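Local coordinates for protein succinate dehydrogenase subunit A (Mycolicibacterium smegmatis, PDB 7D6V) that probably oxidises succinate to fumarate as the FAD-carrying flavoprotein subunit of a mycobacterial succinate dehydrogenase, Sdh1, that passes electrons toward quinone, at residues A[29-33]-A[444-448]; A[484-488]-A[540-544]; A[493-497]-A[507-511]. All blocks are in the same frame, centred on the assembly; numbering follows the deposited sequence.

Interaction 1 of 3, residues A[29-33]-A[444-448]; sequences ERGLR and ADYVR
Leu-32 and Arg-30 both pack on Ala-444, from directions about a right angle apart, one with a branched chain and the other with the base of a long one. CB of Arg-30 lies 3.7 Å from CB of Ala-444, with CG of the arginine almost as near. Bends at chi2 and chi3 then carry the rest of Arg-30 away, and its NH1 makes a long, weak ion pair with Glu-26. The two methyls of Leu-32 divide the work: CD1 lies 3.8 Å from CA of Ala-444, while CD2 reaches CG1 of Val-447 at 4.1 Å. Leu-32 owes this position to CG standing anti to its carbonyl carbon (chi1 -79°).

Arg-448, one turn after Ala-444, runs past Leu-32 in the opposite direction. Its guanidinium passes CD2 of the leucine obliquely; its exact place near the Gly-31 carbonyl is doubtful, and no bond is claimed there. Gly-31 leaves the helical conformation with a phi of 98°. This turn links helix 18-30 to strand 34-37 in the beta-alpha-beta unit that starts with strand 11-14, in the Rossmann-type FAD domain. Leu-32 also touches Asp-10, just before the first of those strands.

No hydrogen bond crosses between the segments. The last turn of helix 427-448 is therefore joined to this corner chiefly by non-directional aliphatic contacts to Ala-444 and Val-447, to which Arg-30 lends the base of its chain while its charged end turns to another partner.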
ATOM      1  N   GLU A  29     -18.880 -19.996   2.453  1.00 19.20           N
ATOM      2  CA  GLU A  29     -20.307 -19.818   2.203  1.00 19.20           C
ATOM      3  C   GLU A  29     -20.993 -21.157   1.968  1.00 19.20           C
ATOM      4  O   GLU A  29     -22.106 -21.386   2.452  1.00 19.20           O
ATOM      5  CB  GLU A  29     -20.533 -18.891   1.011  1.00 19.20           C
ATOM      6  CG  GLU A  29     -20.081 -17.457   1.229  1.00 19.20           C
ATOM      7  CD  GLU A  29     -20.892 -16.725   2.278  1.00 19.20           C
ATOM      8  OE1 GLU A  29     -22.097 -17.021   2.421  1.00 19.20           O
ATOM      9  OE2 GLU A  29     -20.321 -15.848   2.958  1.00 19.20           O
ATOM     10  N   ARG A  30     -20.348 -22.056   1.223  1.00 19.23           N
ATOM     11  CA  ARG A  30     -20.940 -23.375   1.022  1.00 19.23           C
ATOM     12  C   ARG A  30     -20.898 -24.230   2.281  1.00 19.23           C
ATOM     13  O   ARG A  30     -21.578 -25.257   2.341  1.00 19.23           O
ATOM     14  CB  ARG A  30     -20.242 -24.099  -0.126  1.00 19.23           C
ATOM     15  CG  ARG A  30     -20.242 -23.321  -1.426  1.00 19.23           C
ATOM     16  CD  ARG A  30     -21.489 -23.602  -2.253  1.00 19.23           C
ATOM     17  NE  ARG A  30     -22.709 -23.055  -1.660  1.00 19.23           N
ATOM     18  CZ  ARG A  30     -22.989 -21.758  -1.556  1.00 19.23           C
ATOM     19  NH1 ARG A  30     -22.137 -20.846  -2.003  1.00 19.23           N
ATOM     20  NH2 ARG A  30     -24.127 -21.371  -1.001  1.00 19.23           N
ATOM     21  N   GLY A  31     -20.094 -23.851   3.265  1.00 18.92           N
ATOM     22  CA  GLY A  31     -20.085 -24.508   4.555  1.00 18.92           C
ATOM     23  C   GLY A  31     -18.966 -25.519   4.622  1.00 18.92           C
ATOM     24  O   GLY A  31     -19.143 -26.677   4.241  1.00 18.92           O
ATOM     25  N   LEU A  32     -17.829 -25.104   5.166  1.00 18.55           N
ATOM     26  CA  LEU A  32     -16.591 -25.864   5.095  1.00 18.55           C
ATOM     27  C   LEU A  32     -15.617 -25.272   6.095  1.00 18.55           C
ATOM     28  O   LEU A  32     -15.682 -24.081   6.407  1.00 18.55           O
ATOM     29  CB  LEU A  32     -15.971 -25.825   3.692  1.00 18.55           C
ATOM     30  CG  LEU A  32     -16.482 -26.711   2.558  1.00 18.55           C
ATOM     31  CD1 LEU A  32     -15.556 -26.611   1.362  1.00 18.55           C
ATOM     32  CD2 LEU A  32     -16.592 -28.143   3.011  1.00 18.55           C
ATOM     33  N   ARG A  33     -14.718 -26.113   6.587  1.00 18.19           N
ATOM     34  CA  ARG A  33     -13.575 -25.648   7.357  1.00 18.19           C
ATOM     35  C   ARG A  33     -12.423 -25.400   6.395  1.00 18.19           C
ATOM     36  O   ARG A  33     -11.938 -26.334   5.750  1.00 18.19           O
ATOM     37  CB  ARG A  33     -13.185 -26.664   8.427  1.00 18.19           C
ATOM     38  CG  ARG A  33     -14.335 -27.105   9.302  1.00 18.19           C
ATOM     39  CD  ARG A  33     -13.822 -27.783  10.552  1.00 18.19           C
ATOM     40  NE  ARG A  33     -12.929 -26.912  11.311  1.00 18.19           N
ATOM     41  CZ  ARG A  33     -11.671 -27.211  11.615  1.00 18.19           C
ATOM     42  NH1 ARG A  33     -10.936 -26.358  12.313  1.00 18.19           N
ATOM     43  NH2 ARG A  33     -11.149 -28.365  11.224  1.00 18.19           N
ATOM     44  N   ALA A 444     -15.898 -27.335  -2.897  1.00 18.14           N
ATOM     45  CA  ALA A 444     -17.014 -27.694  -2.026  1.00 18.14           C
ATOM     46  C   ALA A 444     -17.827 -28.845  -2.606  1.00 18.14           C
ATOM     47  O   ALA A 444     -18.212 -29.773  -1.882  1.00 18.14           O
ATOM     48  CB  ALA A 444     -17.902 -26.475  -1.783  1.00 18.14           C
ATOM     49  N   ASP A 445     -18.097 -28.806  -3.914  1.00 19.44           N
ATOM     50  CA  ASP A 445     -18.823 -29.897  -4.554  1.00 19.44           C
ATOM     51  C   ASP A 445     -18.056 -31.209  -4.451  1.00 19.44           C
ATOM     52  O   ASP A 445     -18.643 -32.261  -4.166  1.00 19.44           O
ATOM     53  CB  ASP A 445     -19.096 -29.562  -6.018  1.00 19.44           C
ATOM     54  CG  ASP A 445     -20.166 -28.509  -6.186  1.00 19.44           C
ATOM     55  OD1 ASP A 445     -20.805 -28.135  -5.181  1.00 19.44           O
ATOM     56  OD2 ASP A 445     -20.368 -28.055  -7.329  1.00 19.44           O
ATOM     57  N   TYR A 446     -16.743 -31.167  -4.687  1.00 19.46           N
ATOM     58  CA  TYR A 446     -15.937 -32.380  -4.612  1.00 19.46           C
ATOM     59  C   TYR A 446     -15.946 -32.958  -3.203  1.00 19.46           C
ATOM     60  O   TYR A 446     -16.058 -34.176  -3.026  1.00 19.46           O
ATOM     61  CB  TYR A 446     -14.510 -32.084  -5.072  1.00 19.46           C
ATOM     62  CG  TYR A 446     -13.542 -33.230  -4.893  1.00 19.46           C
ATOM     63  CD1 TYR A 446     -12.678 -33.273  -3.809  1.00 19.46           C
ATOM     64  CD2 TYR A 446     -13.488 -34.264  -5.814  1.00 19.46           C
ATOM     65  CE1 TYR A 446     -11.796 -34.318  -3.646  1.00 19.46           C
ATOM     66  CE2 TYR A 446     -12.608 -35.310  -5.658  1.00 19.46           C
ATOM     67  CZ  TYR A 446     -11.764 -35.332  -4.575  1.00 19.46           C
ATOM     68  OH  TYR A 446     -10.887 -36.378  -4.422  1.00 19.46           O
ATOM     69  N   VAL A 447     -15.836 -32.099  -2.189  1.00 19.90           N
ATOM     70  CA  VAL A 447     -15.796 -32.583  -0.812  1.00 19.90           C
ATOM     71  C   VAL A 447     -17.143 -33.166  -0.402  1.00 19.90           C
ATOM     72  O   VAL A 447     -17.204 -34.196   0.280  1.00 19.90           O
ATOM     73  CB  VAL A 447     -15.344 -31.456   0.133  1.00 19.90           C
ATOM     74  CG1 VAL A 447     -15.543 -31.859   1.579  1.00 19.90           C
ATOM     75  CG2 VAL A 447     -13.889 -31.120  -0.124  1.00 19.90           C
ATOM     76  N   ARG A 448     -18.245 -32.533  -0.813  1.00 22.01           N
ATOM     77  CA  ARG A 448     -19.561 -33.091  -0.506  1.00 22.01           C
ATOM     78  C   ARG A 448     -19.846 -34.381  -1.264  1.00 22.01           C
ATOM     79  O   ARG A 448     -20.592 -35.230  -0.764  1.00 22.01           O
ATOM     80  CB  ARG A 448     -20.652 -32.058  -0.774  1.00 22.01           C
ATOM     81  CG  ARG A 448     -20.570 -30.851   0.130  1.00 22.01           C
ATOM     82  CD  ARG A 448     -20.944 -31.296   1.540  1.00 22.01           C
ATOM     83  NE  ARG A 448     -21.016 -30.205   2.507  1.00 22.01           N
ATOM     84  CZ  ARG A 448     -19.999 -29.804   3.259  1.00 22.01           C
ATOM     85  NH1 ARG A 448     -20.158 -28.802   4.112  1.00 22.01           N
ATOM     86  NH2 ARG A 448     -18.835 -30.433   3.187  1.00 22.01           N
TER

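Interaction 2 of 3, residues A[484-488]-A[540-544]; sequences LHAEL and MRNML
His-485 reaches across to two methionines of the facing helix and meets a sulfur both at its base and at its ring. Its CB lies 4.0 Å from SD of Met-540, whose thioether folds back against the histidine backbone. CG then stands anti to the backbone N (chi1 -177°), directing the imidazole toward Met-543. CD2 is 3.8 Å from SD of Met-543, and the neighbouring ring atom NE2 is 3.6 Å from the same sulfur; the Met-543 methyl CE lies close to both ring atoms. The two side chains cross at about a right angle. The Met-aromatic contact is oblique, with SD of Met-543 4.3 Å from the centroid of the His-485 ring and 54° off its normal. NE2 has its polar partner in Lys-214, hydrogen-bonding to that residue's carbonyl oxygen.

Beside the histidine, Leu-488 enters between the chains of the second helix. Its CD2 rests 3.9 Å from CB of Met-543 and also touches CE of Met-540, whereas CD1 meets CD2 of Leu-544. Bends at chi2 and chi3 curl Met-540 so that CE arrives near the carbonyl of Leu-484 as well. Leu-515 of helix 502-518 covers Leu-484, Leu-488 and Leu-544.

Helices 481-495 and 532-556 run nearly parallel here, their local directions 17° apart and their axes 11.2 Å apart. They belong to a helical bundle in the C-terminal part of the flavoprotein, and the side chain of Met-543 is about 11 Å from the bound FAD. Flexible thioethers and leucine methyls fill the wide interaxial gap without a cross-segment hydrogen bond, while NE2 of the imidazole is held by the loop carbonyl of Lys-214.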
ATOM      1  N   LEU A 484      23.559 -19.796  -7.316  1.00 20.01           N
ATOM      2  CA  LEU A 484      22.791 -20.620  -8.243  1.00 20.01           C
ATOM      3  C   LEU A 484      21.570 -19.871  -8.758  1.00 20.01           C
ATOM      4  O   LEU A 484      21.241 -19.943  -9.949  1.00 20.01           O
ATOM      5  CB  LEU A 484      22.362 -21.917  -7.558  1.00 20.01           C
ATOM      6  CG  LEU A 484      23.358 -23.071  -7.449  1.00 20.01           C
ATOM      7  CD1 LEU A 484      22.851 -24.099  -6.455  1.00 20.01           C
ATOM      8  CD2 LEU A 484      23.609 -23.717  -8.788  1.00 20.01           C
ATOM      9  N   HIS A 485      20.880 -19.153  -7.869  1.00 19.40           N
ATOM     10  CA  HIS A 485      19.711 -18.388  -8.281  1.00 19.40           C
ATOM     11  C   HIS A 485      20.083 -17.312  -9.292  1.00 19.40           C
ATOM     12  O   HIS A 485      19.378 -17.116 -10.289  1.00 19.40           O
ATOM     13  CB  HIS A 485      19.036 -17.768  -7.060  1.00 19.40           C
ATOM     14  CG  HIS A 485      17.777 -17.027  -7.379  1.00 19.40           C
ATOM     15  ND1 HIS A 485      17.352 -15.936  -6.654  1.00 19.40           N
ATOM     16  CD2 HIS A 485      16.847 -17.223  -8.342  1.00 19.40           C
ATOM     17  CE1 HIS A 485      16.216 -15.491  -7.157  1.00 19.40           C
ATOM     18  NE2 HIS A 485      15.888 -16.255  -8.182  1.00 19.40           N
ATOM     19  N   ALA A 486      21.187 -16.603  -9.048  1.00 20.22           N
ATOM     20  CA  ALA A 486      21.626 -15.572  -9.983  1.00 20.22           C
ATOM     21  C   ALA A 486      21.995 -16.169 -11.334  1.00 20.22           C
ATOM     22  O   ALA A 486      21.680 -15.591 -12.382  1.00 20.22           O
ATOM     23  CB  ALA A 486      22.805 -14.801  -9.396  1.00 20.22           C
ATOM     24  N   GLU A 487      22.669 -17.321 -11.335  1.00 21.83           N
ATOM     25  CA  GLU A 487      23.023 -17.954 -12.603  1.00 21.83           C
ATOM     26  C   GLU A 487      21.780 -18.380 -13.374  1.00 21.83           C
ATOM     27  O   GLU A 487      21.702 -18.191 -14.595  1.00 21.83           O
ATOM     28  CB  GLU A 487      23.944 -19.146 -12.358  1.00 21.83           C
ATOM     29  CG  GLU A 487      25.287 -18.758 -11.775  1.00 21.83           C
ATOM     30  CD  GLU A 487      26.281 -19.896 -11.793  1.00 21.83           C
ATOM     31  OE1 GLU A 487      25.971 -20.945 -12.391  1.00 21.83           O
ATOM     32  OE2 GLU A 487      27.374 -19.740 -11.209  1.00 21.83           O
ATOM     33  N   LEU A 488      20.791 -18.945 -12.676  1.00 21.22           N
ATOM     34  CA  LEU A 488      19.538 -19.300 -13.334  1.00 21.22           C
ATOM     35  C   LEU A 488      18.854 -18.074 -13.916  1.00 21.22           C
ATOM     36  O   LEU A 488      18.350 -18.109 -15.046  1.00 21.22           O
ATOM     37  CB  LEU A 488      18.603 -20.004 -12.353  1.00 21.22           C
ATOM     38  CG  LEU A 488      17.166 -20.175 -12.852  1.00 21.22           C
ATOM     39  CD1 LEU A 488      17.094 -21.248 -13.916  1.00 21.22           C
ATOM     40  CD2 LEU A 488      16.223 -20.491 -11.710  1.00 21.22           C
ATOM     41  N   MET A 540      14.422 -23.056  -5.088  1.00 19.12           N
ATOM     42  CA  MET A 540      15.195 -23.242  -6.307  1.00 19.12           C
ATOM     43  C   MET A 540      14.760 -24.478  -7.084  1.00 19.12           C
ATOM     44  O   MET A 540      14.860 -24.495  -8.313  1.00 19.12           O
ATOM     45  CB  MET A 540      16.682 -23.321  -5.973  1.00 19.12           C
ATOM     46  CG  MET A 540      17.428 -22.004  -6.134  1.00 19.12           C
ATOM     47  SD  MET A 540      17.215 -21.262  -7.760  1.00 19.12           S
ATOM     48  CE  MET A 540      18.350 -22.253  -8.722  1.00 19.12           C
ATOM     49  N   ARG A 541      14.267 -25.517  -6.404  1.00 18.84           N
ATOM     50  CA  ARG A 541      13.850 -26.717  -7.126  1.00 18.84           C
ATOM     51  C   ARG A 541      12.592 -26.459  -7.951  1.00 18.84           C
ATOM     52  O   ARG A 541      12.497 -26.889  -9.111  1.00 18.84           O
ATOM     53  CB  ARG A 541      13.659 -27.880  -6.144  1.00 18.84           C
ATOM     54  CG  ARG A 541      12.414 -27.818  -5.277  1.00 18.84           C
ATOM     55  CD  ARG A 541      12.411 -28.899  -4.210  1.00 18.84           C
ATOM     56  NE  ARG A 541      12.083 -30.220  -4.737  1.00 18.84           N
ATOM     57  CZ  ARG A 541      11.029 -30.936  -4.357  1.00 18.84           C
ATOM     58  NH1 ARG A 541      10.193 -30.460  -3.447  1.00 18.84           N
ATOM     59  NH2 ARG A 541      10.813 -32.131  -4.884  1.00 18.84           N
ATOM     60  N   ASN A 542      11.631 -25.722  -7.386  1.00 18.26           N
ATOM     61  CA  ASN A 542      10.459 -25.316  -8.150  1.00 18.26           C
ATOM     62  C   ASN A 542      10.853 -24.417  -9.309  1.00 18.26           C
ATOM     63  O   ASN A 542      10.329 -24.557 -10.422  1.00 18.26           O
ATOM     64  CB  ASN A 542       9.461 -24.601  -7.243  1.00 18.26           C
ATOM     65  CG  ASN A 542       9.174 -25.370  -5.977  1.00 18.26           C
ATOM     66  OD1 ASN A 542       9.048 -26.591  -5.995  1.00 18.26           O
ATOM     67  ND2 ASN A 542       9.072 -24.657  -4.866  1.00 18.26           N
ATOM     68  N   MET A 543      11.775 -23.483  -9.065  1.00 19.47           N
ATOM     69  CA  MET A 543      12.204 -22.592 -10.138  1.00 19.47           C
ATOM     70  C   MET A 543      12.868 -23.367 -11.270  1.00 19.47           C
ATOM     71  O   MET A 543      12.622 -23.086 -12.447  1.00 19.47           O
ATOM     72  CB  MET A 543      13.137 -21.515  -9.588  1.00 19.47           C
ATOM     73  CG  MET A 543      12.404 -20.280  -9.101  1.00 19.47           C
ATOM     74  SD  MET A 543      13.483 -18.912  -8.658  1.00 19.47           S
ATOM     75  CE  MET A 543      13.906 -19.344  -6.976  1.00 19.47           C
ATOM     76  N   LEU A 544      13.698 -24.356 -10.935  1.00 19.85           N
ATOM     77  CA  LEU A 544      14.358 -25.156 -11.963  1.00 19.85           C
ATOM     78  C   LEU A 544      13.352 -25.965 -12.771  1.00 19.85           C
ATOM     79  O   LEU A 544      13.453 -26.040 -14.003  1.00 19.85           O
ATOM     80  CB  LEU A 544      15.396 -26.077 -11.325  1.00 19.85           C
ATOM     81  CG  LEU A 544      16.681 -25.427 -10.809  1.00 19.85           C
ATOM     82  CD1 LEU A 544      17.470 -26.402  -9.952  1.00 19.85           C
ATOM     83  CD2 LEU A 544      17.528 -24.919 -11.958  1.00 19.85           C
TER

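Interaction 3 of 3, residues A[493-497]-A[507-511]; sequences NDLVG and EALDR
Leu-495 packs on Ala-508 near the turn of a helical hairpin, where the final turn of helix 481-495 meets an early part of helix 502-518, the next helix in the chain. The connection between them holds the short strand 499-500, and the pair belongs to the C-terminal helical region of the flavoprotein.

Apolar contact comes first. CB of Leu-495 lies 3.6 Å from CB of Ala-508. With CG anti to the carbonyl carbon (chi1 -48°), Leu-495 sends CD1 over the backbone of the second helix, 3.6 Å from N of Ala-508. Val-496, the first residue beyond the helical conformation, adds a looser touch: its CG2 is 4.4 Å from CB of Ala-508. Val-496 also packs on Val-550, bringing helix 532-556 to the same corner.

Contacts between the leucine and charged side chains follow. Glu-507 crosses Leu-495 at about a right angle; its CD is 3.9 Å from CD1 of the leucine, and its OE1 passes CD2. The modelled ion pair between Glu-507 and Arg-511, one turn apart, is doubtful, since their atoms are placed too close.

The guanidinium of Arg-511 lies against the leucine through one face. With CG between the backbone N and the carbonyl carbon (chi1 60°) and a bend at chi3, the group is carried outward and somewhat back toward Glu-507. CD1 of Leu-495 sits 3.5 Å above the guanidinium plane of Arg-511, displaced toward the rim and nearest to NH1.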
ATOM      1  N   ASN A 493      17.054 -15.042 -18.547  1.00 23.95           N
ATOM      2  CA  ASN A 493      16.915 -13.737 -19.184  1.00 23.95           C
ATOM      3  C   ASN A 493      17.596 -13.711 -20.547  1.00 23.95           C
ATOM      4  O   ASN A 493      17.056 -13.150 -21.506  1.00 23.95           O
ATOM      5  CB  ASN A 493      17.489 -12.650 -18.278  1.00 23.95           C
ATOM      6  CG  ASN A 493      16.815 -11.312 -18.480  1.00 23.95           C
ATOM      7  OD1 ASN A 493      15.660 -11.123 -18.104  1.00 23.95           O
ATOM      8  ND2 ASN A 493      17.536 -10.374 -19.076  1.00 23.95           N
ATOM      9  N   ASP A 494      18.783 -14.309 -20.652  1.00 24.57           N
ATOM     10  CA  ASP A 494      19.525 -14.257 -21.908  1.00 24.57           C
ATOM     11  C   ASP A 494      18.884 -15.130 -22.979  1.00 24.57           C
ATOM     12  O   ASP A 494      18.682 -14.686 -24.114  1.00 24.57           O
ATOM     13  CB  ASP A 494      20.975 -14.681 -21.676  1.00 24.57           C
ATOM     14  CG  ASP A 494      21.744 -13.688 -20.839  1.00 24.57           C
ATOM     15  OD1 ASP A 494      21.113 -12.788 -20.248  1.00 24.57           O
ATOM     16  OD2 ASP A 494      22.983 -13.808 -20.769  1.00 24.57           O
ATOM     17  N   LEU A 495      18.556 -16.377 -22.643  1.00 25.07           N
ATOM     18  CA  LEU A 495      18.234 -17.359 -23.669  1.00 25.07           C
ATOM     19  C   LEU A 495      16.745 -17.640 -23.814  1.00 25.07           C
ATOM     20  O   LEU A 495      16.346 -18.258 -24.805  1.00 25.07           O
ATOM     21  CB  LEU A 495      18.984 -18.666 -23.392  1.00 25.07           C
ATOM     22  CG  LEU A 495      20.475 -18.474 -23.098  1.00 25.07           C
ATOM     23  CD1 LEU A 495      21.131 -19.773 -22.690  1.00 25.07           C
ATOM     24  CD2 LEU A 495      21.189 -17.875 -24.294  1.00 25.07           C
ATOM     25  N   VAL A 496      15.913 -17.213 -22.868  1.00 24.66           N
ATOM     26  CA  VAL A 496      14.460 -17.311 -22.994  1.00 24.66           C
ATOM     27  C   VAL A 496      13.920 -15.912 -22.705  1.00 24.66           C
ATOM     28  O   VAL A 496      13.599 -15.574 -21.563  1.00 24.66           O
ATOM     29  CB  VAL A 496      13.854 -18.351 -22.048  1.00 24.66           C
ATOM     30  CG1 VAL A 496      12.342 -18.348 -22.144  1.00 24.66           C
ATOM     31  CG2 VAL A 496      14.412 -19.734 -22.339  1.00 24.66           C
ATOM     32  N   GLY A 497      13.790 -15.097 -23.743  1.00 26.55           N
ATOM     33  CA  GLY A 497      13.410 -13.712 -23.594  1.00 26.55           C
ATOM     34  C   GLY A 497      12.228 -13.380 -24.480  1.00 26.55           C
ATOM     35  O   GLY A 497      11.377 -14.221 -24.756  1.00 26.55           O
ATOM     36  N   GLU A 507      20.720 -24.233 -25.874  1.00 27.90           N
ATOM     37  CA  GLU A 507      21.781 -23.946 -24.915  1.00 27.90           C
ATOM     38  C   GLU A 507      21.215 -23.714 -23.519  1.00 27.90           C
ATOM     39  O   GLU A 507      21.825 -24.109 -22.519  1.00 27.90           O
ATOM     40  CB  GLU A 507      22.586 -22.736 -25.382  1.00 27.90           C
ATOM     41  CG  GLU A 507      23.648 -22.270 -24.409  1.00 27.90           C
ATOM     42  CD  GLU A 507      24.185 -20.899 -24.763  1.00 27.90           C
ATOM     43  OE1 GLU A 507      23.773 -20.352 -25.807  1.00 27.90           O
ATOM     44  OE2 GLU A 507      25.015 -20.367 -23.996  1.00 27.90           O
ATOM     45  N   ALA A 508      20.048 -23.073 -23.431  1.00 26.13           N
ATOM     46  CA  ALA A 508      19.406 -22.874 -22.139  1.00 26.13           C
ATOM     47  C   ALA A 508      19.054 -24.204 -21.491  1.00 26.13           C
ATOM     48  O   ALA A 508      19.267 -24.389 -20.291  1.00 26.13           O
ATOM     49  CB  ALA A 508      18.155 -22.012 -22.297  1.00 26.13           C
ATOM     50  N   LEU A 509      18.517 -25.143 -22.269  1.00 25.23           N
ATOM     51  CA  LEU A 509      18.236 -26.471 -21.728  1.00 25.23           C
ATOM     52  C   LEU A 509      19.520 -27.177 -21.303  1.00 25.23           C
ATOM     53  O   LEU A 509      19.574 -27.813 -20.238  1.00 25.23           O
ATOM     54  CB  LEU A 509      17.477 -27.305 -22.759  1.00 25.23           C
ATOM     55  CG  LEU A 509      15.991 -26.979 -22.922  1.00 25.23           C
ATOM     56  CD1 LEU A 509      15.430 -27.648 -24.158  1.00 25.23           C
ATOM     57  CD2 LEU A 509      15.213 -27.392 -21.689  1.00 25.23           C
ATOM     58  N   ASP A 510      20.567 -27.068 -22.123  1.00 26.83           N
ATOM     59  CA  ASP A 510      21.828 -27.736 -21.819  1.00 26.83           C
ATOM     60  C   ASP A 510      22.429 -27.222 -20.519  1.00 26.83           C
ATOM     61  O   ASP A 510      22.947 -28.008 -19.717  1.00 26.83           O
ATOM     62  CB  ASP A 510      22.812 -27.550 -22.972  1.00 26.83           C
ATOM     63  CG  ASP A 510      22.360 -28.244 -24.240  1.00 26.83           C
ATOM     64  OD1 ASP A 510      21.464 -29.110 -24.156  1.00 26.83           O
ATOM     65  OD2 ASP A 510      22.897 -27.921 -25.320  1.00 26.83           O
ATOM     66  N   ARG A 511      22.378 -25.911 -20.289  1.00 26.09           N
ATOM     67  CA  ARG A 511      22.924 -25.388 -19.046  1.00 26.09           C
ATOM     68  C   ARG A 511      21.946 -25.499 -17.883  1.00 26.09           C
ATOM     69  O   ARG A 511      22.380 -25.470 -16.729  1.00 26.09           O
ATOM     70  CB  ARG A 511      23.385 -23.939 -19.220  1.00 26.09           C
ATOM     71  CG  ARG A 511      22.320 -22.958 -19.622  1.00 26.09           C
ATOM     72  CD  ARG A 511      22.863 -21.541 -19.554  1.00 26.09           C
ATOM     73  NE  ARG A 511      23.977 -21.316 -20.472  1.00 26.09           N
ATOM     74  CZ  ARG A 511      24.403 -20.114 -20.850  1.00 26.09           C
ATOM     75  NH1 ARG A 511      23.810 -19.021 -20.390  1.00 26.09           N
ATOM     76  NH2 ARG A 511      25.423 -20.001 -21.688  1.00 26.09           N
TER

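Interactions 2 and 3 are neighbours, their centres about 13 Å apart and their nearest atoms about 5 Å apart. Both use helix 481-495: its earlier part packs on helix 532-556, its end on helix 502-518. Along the chain both segments of interaction 3 fall between those of interaction 2, so the two contacts tie three successive helices together in the C-terminal region; of the two, interaction 2 has the Met-543 side chain about 11 Å from the FAD. Interaction 1 comes first in sequence, centres about 37 Å from interaction 2 and about 44 Å from interaction 3, across the chain's centre. It joins the end of helix 18-30 and the following turn to the last turn of helix 427-448.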